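PDB 6IJ2: EAL domain protein from Vibrio cholerae serotype O1, which hydrolyses the cyclic dinucleotides c-di-GMP and cGAMP as an EAL-family phosphodiesterase, here holding the linear product 5'-pGpG together with calcium ions. Local coordinates for residues Q31-C36 with E40-E45; M74-A79 with R109-A114; Y237-P242 with P248-E253. The protein carries 1 engineered substitution. All coordinates share one frame; numbering follows the deposited sequence.

From the N terminus, interaction 1 comes first: 31-36 and 40-45 form a beta hairpin whose turn of three residues is closed by the pairing itself. Interaction 2 follows, closing a longer excursion in which helix 68-85 leads through strand 91-96 to helix 109-117, and joins these two helices side by side. Interaction 3, near the C terminus, folds 248-253 back on 237-242 across five intervening residues. The three loops lie in series along the chain, neither nesting nor crossing. In space, interactions 1 and 3 touch, with Gln31 NE2 3.0 Å from Ala240 O, which joins the first strand of the sheet to the last. Interaction 2 stands apart, its centre about 21 Å from that of interaction 1.

Interaction 1 of 3, residues Q31-C36 with E40-E45; sequences QPIVNC and EIFGYE. With CA (calcium ion), chain J; nucleotides of chain B.
An antiparallel beta hairpin with a classic beta bulge joins Gln31-Cys36 to Glu40-Glu45, the first two strands of the sheet in an EAL domain, whose fold is a modified TIM barrel. The strand directions are 155° apart. Gln31 pairs with Glu45 and Ile33 with Gly43 as hydrogen-bonded pairs, whereas Pro32-Tyr44 is non-hydrogen-bonded, a position that suits a proline, which has no N-H to give. The bulge is evident at Ile33 O, which takes Phe42 N at 2.8 Å and, more weakly, Gly43 N; the register then slips by one residue, so that Val34 faces Ile41. Beyond it, Asn35 N reaches Glu40 O at 2.8 Å.

Side chains meet on both faces of the hairpin. Pro32 CB lies 3.5 Å from Tyr44 CE2, the ring being placed obliquely across the proline, and Tyr44 OH is hydrogen-bonded to Pro248 O. Where the bulge turns Phe42, its side chain runs beside that of Ile33 in the same direction, with Phe42 CD2 3.6 Å from Ile33 CG2.

The Gln31-Glu45 pair carries the hairpin into the active site. As a cross-strand pair they point to the same face of the sheet, and their extended chains (CG anti to the backbone N, chi1 -176° and 179°) carry the polar ends out to the metal and nucleotide. Gln235 NE2 is hydrogen-bonded to Gln31 OE1 and Glu45 OE1, and one water donates to the same two oxygens. Gln31 NE2, hydrogen-bonded to Ala240 O, lies 3.1 Å from N7 of the guanine of G1 of chain B. Asn95, Glu128 and Asp158 share the calcium bound by Glu45, whose OE2 sits 2.4 Å from the ion, as does the phosphate oxygen OP1 of G1.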
loop_
_atom_site.group_PDB
_atom_site.type_symbol
_atom_site.label_atom_id
_atom_site.label_comp_id
_atom_site.label_asym_id
_atom_site.label_seq_id
_atom_site.Cartn_x
_atom_site.Cartn_y
_atom_site.Cartn_z
ATOM N N GLN A 31 -3.759 -5.324 24.816
ATOM C CA GLN A 31 -2.716 -4.316 24.812
ATOM C C GLN A 31 -3.358 -2.936 24.793
ATOM O O GLN A 31 -4.203 -2.659 23.923
ATOM C CB GLN A 31 -1.772 -4.475 23.607
ATOM C CG GLN A 31 -0.623 -3.488 23.663
ATOM C CD GLN A 31 0.321 -3.627 22.491
ATOM O OE1 GLN A 31 -0.105 -3.955 21.386
ATOM N NE2 GLN A 31 1.617 -3.380 22.726
ATOM N N PRO A 32 -2.983 -2.041 25.708
ATOM C CA PRO A 32 -3.665 -0.740 25.780
ATOM C C PRO A 32 -3.294 0.210 24.646
ATOM O O PRO A 32 -2.178 0.205 24.115
ATOM C CB PRO A 32 -3.217 -0.177 27.137
ATOM C CG PRO A 32 -1.925 -0.839 27.417
ATOM C CD PRO A 32 -2.026 -2.227 26.812
ATOM N N ILE A 33 -4.282 1.016 24.267
ATOM C CA ILE A 33 -4.125 2.159 23.380
ATOM C C ILE A 33 -4.249 3.387 24.264
ATOM O O ILE A 33 -5.234 3.514 24.993
ATOM C CB ILE A 33 -5.203 2.151 22.282
ATOM C CG1 ILE A 33 -5.067 0.890 21.417
ATOM C CG2 ILE A 33 -5.140 3.417 21.422
ATOM C CD1 ILE A 33 -6.294 0.620 20.537
ATOM N N VAL A 34 -3.263 4.277 24.211
ATOM C CA VAL A 34 -3.160 5.389 25.154
ATOM C C VAL A 34 -3.476 6.675 24.414
ATOM O O VAL A 34 -2.996 6.876 23.294
ATOM C CB VAL A 34 -1.756 5.456 25.781
ATOM C CG1 VAL A 34 -1.644 6.634 26.725
ATOM C CG2 VAL A 34 -1.430 4.167 26.504
ATOM N N ASN A 35 -4.305 7.531 25.021
ATOM C CA ASN A 35 -4.443 8.909 24.560
ATOM C C ASN A 35 -3.334 9.719 25.219
ATOM O O ASN A 35 -3.388 9.978 26.427
ATOM C CB ASN A 35 -5.818 9.471 24.913
ATOM C CG ASN A 35 -6.029 10.853 24.360
ATOM O OD1 ASN A 35 -5.188 11.737 24.531
ATOM N ND2 ASN A 35 -7.138 11.045 23.668
ATOM N N CYS A 36 -2.328 10.115 24.431
ATOM C CA CYS A 36 -1.136 10.767 24.965
ATOM C C CYS A 36 -1.385 12.202 25.405
ATOM O O CYS A 36 -0.550 12.766 26.117
ATOM C CB CYS A 36 -0.015 10.724 23.924
ATOM S SG CYS A 36 0.547 9.032 23.696
ATOM N N GLU A 40 -5.162 9.176 29.434
ATOM C CA GLU A 40 -6.144 8.143 29.698
ATOM C C GLU A 40 -6.016 7.013 28.684
ATOM O O GLU A 40 -5.493 7.181 27.581
ATOM C CB GLU A 40 -7.556 8.728 29.653
ATOM C CG GLU A 40 -7.788 9.815 30.704
ATOM C CD GLU A 40 -9.078 10.586 30.491
ATOM O OE1 GLU A 40 -9.780 10.321 29.490
ATOM O OE2 GLU A 40 -9.389 11.464 31.328
ATOM N N ILE A 41 -6.512 5.847 29.074
ATOM C CA ILE A 41 -6.519 4.701 28.174
ATOM C C ILE A 41 -7.735 4.811 27.261
ATOM O O ILE A 41 -8.873 4.907 27.731
ATOM C CB ILE A 41 -6.517 3.384 28.964
ATOM C CG1 ILE A 41 -5.169 3.230 29.673
ATOM C CG2 ILE A 41 -6.815 2.209 28.049
ATOM C CD1 ILE A 41 -5.081 2.035 30.590
ATOM N N PHE A 42 -7.480 4.808 25.950
ATOM C CA PHE A 42 -8.541 4.854 24.948
ATOM C C PHE A 42 -9.244 3.507 24.843
ATOM O O PHE A 42 -10.463 3.441 24.630
ATOM C CB PHE A 42 -7.922 5.258 23.589
ATOM C CG PHE A 42 -8.821 5.006 22.407
ATOM C CD1 PHE A 42 -9.749 5.963 22.015
ATOM C CD2 PHE A 42 -8.758 3.803 21.706
ATOM C CE1 PHE A 42 -10.581 5.735 20.941
ATOM C CE2 PHE A 42 -9.593 3.568 20.628
ATOM C CZ PHE A 42 -10.503 4.533 20.243
ATOM N N GLY A 43 -8.485 2.426 24.969
ATOM C CA GLY A 43 -9.039 1.091 24.851
ATOM C C GLY A 43 -7.927 0.061 24.841
ATOM O O GLY A 43 -6.778 0.364 25.161
ATOM N N TYR A 44 -8.296 -1.174 24.480
ATOM C CA TYR A 44 -7.346 -2.284 24.395
ATOM C C TYR A 44 -7.598 -3.082 23.130
ATOM O O TYR A 44 -8.755 -3.337 22.777
ATOM C CB TYR A 44 -7.473 -3.251 25.595
ATOM C CG TYR A 44 -7.048 -2.674 26.918
ATOM C CD1 TYR A 44 -7.896 -1.838 27.638
ATOM C CD2 TYR A 44 -5.806 -2.974 27.458
ATOM C CE1 TYR A 44 -7.516 -1.306 28.842
ATOM C CE2 TYR A 44 -5.412 -2.442 28.666
ATOM C CZ TYR A 44 -6.275 -1.612 29.357
ATOM O OH TYR A 44 -5.898 -1.074 30.567
ATOM N N GLU A 45 -6.520 -3.497 22.464
ATOM C CA GLU A 45 -6.625 -4.424 21.352
ATOM C C GLU A 45 -6.563 -5.845 21.900
ATOM O O GLU A 45 -5.699 -6.159 22.731
ATOM C CB GLU A 45 -5.512 -4.192 20.324
ATOM C CG GLU A 45 -5.607 -5.167 19.179
ATOM C CD GLU A 45 -4.531 -5.001 18.131
ATOM O OE1 GLU A 45 -3.562 -4.234 18.348
ATOM O OE2 GLU A 45 -4.687 -5.647 17.079
HETATM CA CA CA J . -4.372 -5.058 14.765
ATOM O OP3 G B 1 -0.949 -4.698 13.556
ATOM P P G B 1 -1.122 -6.109 13.779
ATOM O OP1 G B 1 -2.369 -6.382 14.426
ATOM O OP2 G B 1 -0.883 -6.728 12.517
ATOM O "O5'" G B 1 0.088 -6.463 14.718
ATOM C "C5'" G B 1 -0.088 -6.704 16.110
ATOM C "C4'" G B 1 1.156 -7.338 16.682
ATOM O "O4'" G B 1 2.099 -6.308 17.036
ATOM C "C3'" G B 1 0.969 -8.184 17.947
ATOM O "O3'" G B 1 1.612 -9.440 17.876
ATOM C "C2'" G B 1 1.651 -7.352 19.025
ATOM O "O2'" G B 1 2.271 -8.071 20.050
ATOM C "C1'" G B 1 2.738 -6.658 18.223
ATOM N N9 G B 1 3.227 -5.444 18.859
ATOM C C8 G B 1 2.499 -4.552 19.605
ATOM N N7 G B 1 3.209 -3.551 20.038
ATOM C C5 G B 1 4.478 -3.790 19.538
ATOM C C6 G B 1 5.673 -3.040 19.671
ATOM O O6 G B 1 5.855 -1.997 20.283
ATOM N N1 G B 1 6.734 -3.646 19.014
ATOM C C2 G B 1 6.650 -4.817 18.309
ATOM N N2 G B 1 7.774 -5.230 17.731
ATOM N N3 G B 1 5.540 -5.517 18.164
ATOM C C4 G B 1 4.500 -4.949 18.799
HETATM O O HOH W 1 -0.944 -4.942 18.794
HETATM O O HOH W 2 -2.806 -3.687 15.788
#

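Interaction 2 of 3, residues M74-A79 with R109-A114; sequences MCRVKA and RTTLEA
Arg76 NH1 donates to Thr111 OG1 at 3.1 Å, the one hydrogen bond between helix segments Met74-Ala79 and Arg109-Ala114. Two angles support it: the N-H...O angle is 168°, and the hydroxyl oxygen lies 5° out of the guanidinium plane, so the threonine meets the edge of the group and not a face. The arginine side chain is extended from CG to NE and crosses obliquely to the threonine. Its CD also comes close, 3.2 Å from Thr111 OG1, so the oxygen lies at the guanidinium edge between CD and NH1. On the other side of the contact, the first torsion of Thr111 places OG1 opposite the carbonyl carbon and directs CG2 elsewhere, which leaves the hydroxyl as the branch that the arginine meets.

Further along, the contact is apolar and slight. Val77 CG2 rests 4.0 Å from Ala114 CB, and the CA atoms of Val77 and Ala114 are 5.9 Å apart, a closeness consistent with the small alanine side chain. With 176 Å² buried in all, and axes 9.5 Å apart at closest approach, this is a narrow seam. The two segments point almost the same way, 8° apart, as expected for successive helices on the outside of a TIM-like barrel.

Other contacts hold the arginine in place. Tyr148 OH accepts from NH2, and Phe96 makes a cation-pi contact with the guanidinium; a long, weak ion pair links NE to Asp72. These partners, gathered round a buried charge, probably spread it and fix the rotation of the group. Helices 68-85 and 109-117 thus lie side by side, with Arg76 and Thr111 both packing on Phe127 of strand 125-129 beneath them.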
loop_
_atom_site.group_PDB
_atom_site.type_symbol
_atom_site.label_atom_id
_atom_site.label_comp_id
_atom_site.label_asym_id
_atom_site.label_seq_id
_atom_site.Cartn_x
_atom_site.Cartn_y
_atom_site.Cartn_z
ATOM N N MET A 74 -15.422 -17.211 17.365
ATOM C CA MET A 74 -14.882 -17.529 18.683
ATOM C C MET A 74 -13.987 -16.413 19.210
ATOM O O MET A 74 -14.072 -16.050 20.390
ATOM C CB MET A 74 -14.116 -18.851 18.630
ATOM C CG MET A 74 -15.001 -20.082 18.710
ATOM S SD MET A 74 -15.121 -20.742 20.384
ATOM C CE MET A 74 -13.577 -21.645 20.502
ATOM N N CYS A 75 -13.114 -15.864 18.356
ATOM C CA CYS A 75 -12.269 -14.742 18.774
ATOM C C CYS A 75 -13.102 -13.584 19.294
ATOM O O CYS A 75 -12.728 -12.928 20.273
ATOM C CB CYS A 75 -11.403 -14.246 17.617
ATOM S SG CYS A 75 -9.970 -15.227 17.255
ATOM N N ARG A 76 -14.217 -13.297 18.628
ATOM C CA ARG A 76 -15.043 -12.169 19.031
ATOM C C ARG A 76 -15.681 -12.411 20.389
ATOM O O ARG A 76 -15.679 -11.523 21.244
ATOM C CB ARG A 76 -16.106 -11.907 17.972
ATOM C CG ARG A 76 -15.497 -11.449 16.648
ATOM C CD ARG A 76 -16.560 -11.255 15.608
ATOM N NE ARG A 76 -15.978 -10.892 14.328
ATOM C CZ ARG A 76 -16.640 -10.255 13.372
ATOM N NH1 ARG A 76 -17.904 -9.904 13.572
ATOM N NH2 ARG A 76 -16.036 -9.959 12.228
ATOM N N VAL A 77 -16.211 -13.614 20.611
ATOM C CA VAL A 77 -16.918 -13.905 21.851
ATOM C C VAL A 77 -15.953 -13.955 23.031
ATOM O O VAL A 77 -16.257 -13.452 24.122
ATOM C CB VAL A 77 -17.710 -15.217 21.711
ATOM C CG1 VAL A 77 -18.316 -15.603 23.043
ATOM C CG2 VAL A 77 -18.795 -15.070 20.655
ATOM N N LYS A 78 -14.787 -14.580 22.845
ATOM C CA LYS A 78 -13.807 -14.660 23.926
ATOM C C LYS A 78 -13.291 -13.280 24.307
ATOM O O LYS A 78 -13.098 -12.988 25.496
ATOM C CB LYS A 78 -12.642 -15.558 23.516
ATOM C CG LYS A 78 -12.988 -17.027 23.399
ATOM C CD LYS A 78 -11.807 -17.799 22.834
ATOM C CE LYS A 78 -12.081 -19.294 22.807
ATOM N NZ LYS A 78 -12.186 -19.878 24.172
ATOM N N ALA A 79 -13.044 -12.424 23.311
ATOM C CA ALA A 79 -12.551 -11.077 23.585
ATOM C C ALA A 79 -13.582 -10.266 24.356
ATOM O O ALA A 79 -13.253 -9.582 25.332
ATOM C CB ALA A 79 -12.196 -10.363 22.280
ATOM N N ARG A 109 -24.865 -11.604 13.993
ATOM C CA ARG A 109 -25.736 -11.730 15.162
ATOM C C ARG A 109 -25.020 -12.403 16.332
ATOM O O ARG A 109 -25.296 -12.086 17.496
ATOM C CB ARG A 109 -27.008 -12.491 14.784
ATOM C CG ARG A 109 -28.012 -11.645 14.010
ATOM C CD ARG A 109 -29.393 -11.723 14.643
ATOM N NE ARG A 109 -29.947 -13.073 14.583
ATOM C CZ ARG A 109 -30.686 -13.533 13.579
ATOM N NH1 ARG A 109 -30.964 -12.751 12.544
ATOM N NH2 ARG A 109 -31.147 -14.776 13.607
ATOM N N THR A 110 -24.087 -13.313 16.046
ATOM C CA THR A 110 -23.309 -13.921 17.120
ATOM C C THR A 110 -22.490 -12.878 17.864
ATOM O O THR A 110 -22.291 -12.996 19.078
ATOM C CB THR A 110 -22.400 -15.020 16.567
ATOM O OG1 THR A 110 -21.768 -14.565 15.365
ATOM C CG2 THR A 110 -23.195 -16.274 16.267
ATOM N N THR A 111 -22.026 -11.843 17.158
ATOM C CA THR A 111 -21.334 -10.735 17.804
ATOM C C THR A 111 -22.309 -9.889 18.618
ATOM O O THR A 111 -22.066 -9.599 19.795
ATOM C CB THR A 111 -20.620 -9.883 16.747
ATOM O OG1 THR A 111 -19.656 -10.687 16.058
ATOM C CG2 THR A 111 -19.916 -8.682 17.376
ATOM N N LEU A 112 -23.427 -9.493 18.001
ATOM C CA LEU A 112 -24.412 -8.670 18.695
ATOM C C LEU A 112 -24.930 -9.365 19.944
ATOM O O LEU A 112 -25.085 -8.731 20.994
ATOM C CB LEU A 112 -25.574 -8.340 17.759
ATOM C CG LEU A 112 -25.223 -7.715 16.409
ATOM C CD1 LEU A 112 -26.481 -7.571 15.565
ATOM C CD2 LEU A 112 -24.535 -6.374 16.594
ATOM N N GLU A 113 -25.192 -10.670 19.850
ATOM C CA GLU A 113 -25.697 -11.412 20.999
ATOM C C GLU A 113 -24.648 -11.509 22.097
ATOM O O GLU A 113 -24.978 -11.425 23.286
ATOM C CB GLU A 113 -26.156 -12.804 20.563
ATOM C CG GLU A 113 -27.352 -12.783 19.628
ATOM C CD GLU A 113 -27.791 -14.171 19.195
ATOM O OE1 GLU A 113 -28.977 -14.331 18.840
ATOM O OE2 GLU A 113 -26.954 -15.099 19.210
ATOM N N ALA A 114 -23.381 -11.683 21.723
ATOM C CA ALA A 114 -22.320 -11.712 22.723
ATOM C C ALA A 114 -22.228 -10.378 23.457
ATOM O O ALA A 114 -22.161 -10.339 24.691
ATOM C CB ALA A 114 -20.987 -12.065 22.065
#

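Interaction 3 of 3, residues Y237-P242 with P248-E253; sequences YYFAKP and PSVNPE. With nucleotides of chain B.
Backbone and side-chain hydrogen bonds tie Tyr238 and Phe239 to Asn251 and Glu253. The straightest between the two segments is Asn251 N to Phe239 O, 3.0 Å with an N-H...O angle of 176° and the donor in the carbonyl plane. One residue earlier, Tyr238 O takes a weak bond from Asn251 ND2, bent to 132°. At the outer end, Tyr238 OH donates to Glu253 OE2 at 2.6 Å, arriving from above the carboxylate plane; the glutamate is poorly ordered, so this bond is less certain in position than the others.

The amide of Asn251 has two further roles. Its ND2 stands 3.6 Å above one face of the Tyr238 ring, toward the rim, with the amide and ring planes nearly perpendicular. Asn251 is also the N-cap of the short, weakly bonded C-terminal helix 252-255; its OD1 accepts the capping bond from Glu253 N, which comes from above the amide plane. With CG anti to its backbone N (chi1 -175°), the one side chain serves the helix start through OD1 and the Tyr238 carbonyl through ND2.

Apolar packing continues toward the other end. Ala240 CB meets Pro248 CB at 4.0 Å, while Val250 CG1 comes to the edge of the Phe239 ring, which also packs edge-to-face with Phe254.

Tyr237 meets the nucleotide: its ring lies over the guanine of G1 of chain B, with C6 of the base 3.4 Å above the ring plane, and its backbone N donates to O6 of that base at 2.8 Å, almost straight.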
loop_
_atom_site.group_PDB
_atom_site.type_symbol
_atom_site.label_atom_id
_atom_site.label_comp_id
_atom_site.label_asym_id
_atom_site.label_seq_id
_atom_site.Cartn_x
_atom_site.Cartn_y
_atom_site.Cartn_z
ATOM N N TYR A 237 5.028 -1.271 22.828
ATOM C CA TYR A 237 5.768 -1.758 23.989
ATOM C C TYR A 237 6.209 -0.625 24.907
ATOM O O TYR A 237 6.333 -0.829 26.119
ATOM C CB TYR A 237 6.991 -2.558 23.538
ATOM C CG TYR A 237 6.688 -3.906 22.906
ATOM C CD1 TYR A 237 5.402 -4.445 22.919
ATOM C CD2 TYR A 237 7.696 -4.644 22.311
ATOM C CE1 TYR A 237 5.135 -5.680 22.344
ATOM C CE2 TYR A 237 7.441 -5.874 21.725
ATOM C CZ TYR A 237 6.161 -6.391 21.748
ATOM O OH TYR A 237 5.913 -7.621 21.172
ATOM N N TYR A 238 6.471 0.565 24.357
ATOM C CA TYR A 238 6.849 1.685 25.213
ATOM C C TYR A 238 5.792 1.953 26.274
ATOM O O TYR A 238 6.124 2.341 27.400
ATOM C CB TYR A 238 7.083 2.944 24.383
ATOM C CG TYR A 238 7.420 4.144 25.239
ATOM C CD1 TYR A 238 8.596 4.185 25.973
ATOM C CD2 TYR A 238 6.551 5.226 25.327
ATOM C CE1 TYR A 238 8.903 5.272 26.779
ATOM C CE2 TYR A 238 6.851 6.326 26.133
ATOM C CZ TYR A 238 8.034 6.340 26.846
ATOM O OH TYR A 238 8.345 7.418 27.639
ATOM N N PHE A 239 4.520 1.730 25.945
ATOM C CA PHE A 239 3.435 1.935 26.903
ATOM C C PHE A 239 3.152 0.677 27.716
ATOM O O PHE A 239 3.133 0.719 28.952
ATOM C CB PHE A 239 2.178 2.404 26.166
ATOM C CG PHE A 239 2.395 3.653 25.371
ATOM C CD1 PHE A 239 2.440 4.890 25.998
ATOM C CD2 PHE A 239 2.606 3.591 23.999
ATOM C CE1 PHE A 239 2.669 6.053 25.263
ATOM C CE2 PHE A 239 2.836 4.749 23.266
ATOM C CZ PHE A 239 2.864 5.979 23.896
ATOM N N ALA A 240 2.948 -0.449 27.039
ATOM C CA ALA A 240 2.741 -1.715 27.722
ATOM C C ALA A 240 2.691 -2.820 26.691
ATOM O O ALA A 240 2.036 -2.676 25.656
ATOM C CB ALA A 240 1.441 -1.716 28.539
ATOM N N LYS A 241 3.372 -3.921 26.994
ATOM C CA LYS A 241 3.220 -5.139 26.227
ATOM C C LYS A 241 1.814 -5.705 26.420
ATOM O O LYS A 241 1.143 -5.391 27.404
ATOM C CB LYS A 241 4.257 -6.170 26.668
ATOM C CG LYS A 241 5.703 -5.689 26.621
ATOM C CD LYS A 241 6.615 -6.729 27.261
ATOM C CE LYS A 241 8.026 -6.207 27.471
ATOM N NZ LYS A 241 8.870 -7.210 28.190
ATOM N N PRO A 242 1.351 -6.545 25.493
ATOM C CA PRO A 242 0.083 -7.257 25.700
ATOM C C PRO A 242 0.064 -8.014 27.022
ATOM O O PRO A 242 1.075 -8.561 27.467
ATOM C CB PRO A 242 0.024 -8.217 24.508
ATOM C CG PRO A 242 0.828 -7.493 23.424
ATOM C CD PRO A 242 1.961 -6.858 24.180
ATOM N N PRO A 248 -3.291 -4.603 31.022
ATOM C CA PRO A 248 -2.036 -4.069 31.564
ATOM C C PRO A 248 -2.145 -2.597 31.923
ATOM O O PRO A 248 -2.892 -1.835 31.303
ATOM C CB PRO A 248 -1.033 -4.276 30.419
ATOM C CG PRO A 248 -1.640 -5.305 29.542
ATOM C CD PRO A 248 -3.123 -5.183 29.677
ATOM N N SER A 249 -1.380 -2.208 32.940
ATOM C CA SER A 249 -1.205 -0.808 33.294
ATOM C C SER A 249 -0.169 -0.171 32.376
ATOM O O SER A 249 0.730 -0.844 31.866
ATOM C CB SER A 249 -0.757 -0.675 34.748
ATOM O OG SER A 249 0.466 -1.364 34.948
ATOM N N VAL A 250 -0.289 1.136 32.191
ATOM C CA VAL A 250 0.587 1.886 31.300
ATOM C C VAL A 250 1.758 2.461 32.083
ATOM O O VAL A 250 1.605 2.940 33.214
ATOM C CB VAL A 250 -0.201 2.989 30.572
ATOM C CG1 VAL A 250 0.736 4.019 29.957
ATOM C CG2 VAL A 250 -1.058 2.362 29.501
ATOM N N ASN A 251 2.944 2.377 31.470
ATOM C CA ASN A 251 4.222 2.973 31.844
ATOM C C ASN A 251 4.050 4.294 32.590
ATOM O O ASN A 251 3.480 5.249 32.049
ATOM C CB ASN A 251 5.057 3.171 30.572
ATOM C CG ASN A 251 6.455 3.687 30.849
ATOM O OD1 ASN A 251 6.928 3.673 31.985
ATOM N ND2 ASN A 251 7.134 4.135 29.794
ATOM N N PRO A 252 4.521 4.385 33.837
ATOM C CA PRO A 252 4.478 5.680 34.537
ATOM C C PRO A 252 5.399 6.728 33.932
ATOM O O PRO A 252 5.122 7.926 34.067
ATOM C CB PRO A 252 4.907 5.323 35.969
ATOM C CG PRO A 252 4.716 3.837 36.080
ATOM C CD PRO A 252 4.980 3.295 34.712
ATOM N N GLU A 253 6.485 6.311 33.273
ATOM C CA GLU A 253 7.472 7.267 32.775
ATOM C C GLU A 253 6.877 8.178 31.709
ATOM O O GLU A 253 7.191 9.374 31.658
ATOM C CB GLU A 253 8.690 6.521 32.225
ATOM C CG GLU A 253 9.892 7.404 31.881
ATOM C CD GLU A 253 9.945 7.803 30.413
ATOM O OE1 GLU A 253 9.860 9.013 30.118
ATOM O OE2 GLU A 253 10.077 6.908 29.554
ATOM O OP3 G B 1 -0.949 -4.698 13.556
ATOM P P G B 1 -1.122 -6.109 13.779
ATOM O OP1 G B 1 -2.369 -6.382 14.426
ATOM O OP2 G B 1 -0.883 -6.728 12.517
ATOM O "O5'" G B 1 0.088 -6.463 14.718
ATOM C "C5'" G B 1 -0.088 -6.704 16.110
ATOM C "C4'" G B 1 1.156 -7.338 16.682
ATOM O "O4'" G B 1 2.099 -6.308 17.036
ATOM C "C3'" G B 1 0.969 -8.184 17.947
ATOM O "O3'" G B 1 1.612 -9.440 17.876
ATOM C "C2'" G B 1 1.651 -7.352 19.025
ATOM O "O2'" G B 1 2.271 -8.071 20.050
ATOM C "C1'" G B 1 2.738 -6.658 18.223
ATOM N N9 G B 1 3.227 -5.444 18.859
ATOM C C8 G B 1 2.499 -4.552 19.605
ATOM N N7 G B 1 3.209 -3.551 20.038
ATOM C C5 G B 1 4.478 -3.790 19.538
ATOM C C6 G B 1 5.673 -3.040 19.671
ATOM O O6 G B 1 5.855 -1.997 20.283
ATOM N N1 G B 1 6.734 -3.646 19.014
ATOM C C2 G B 1 6.650 -4.817 18.309
ATOM N N2 G B 1 7.774 -5.230 17.731
ATOM N N3 G B 1 5.540 -5.517 18.164
ATOM C C4 G B 1 4.500 -4.949 18.799
#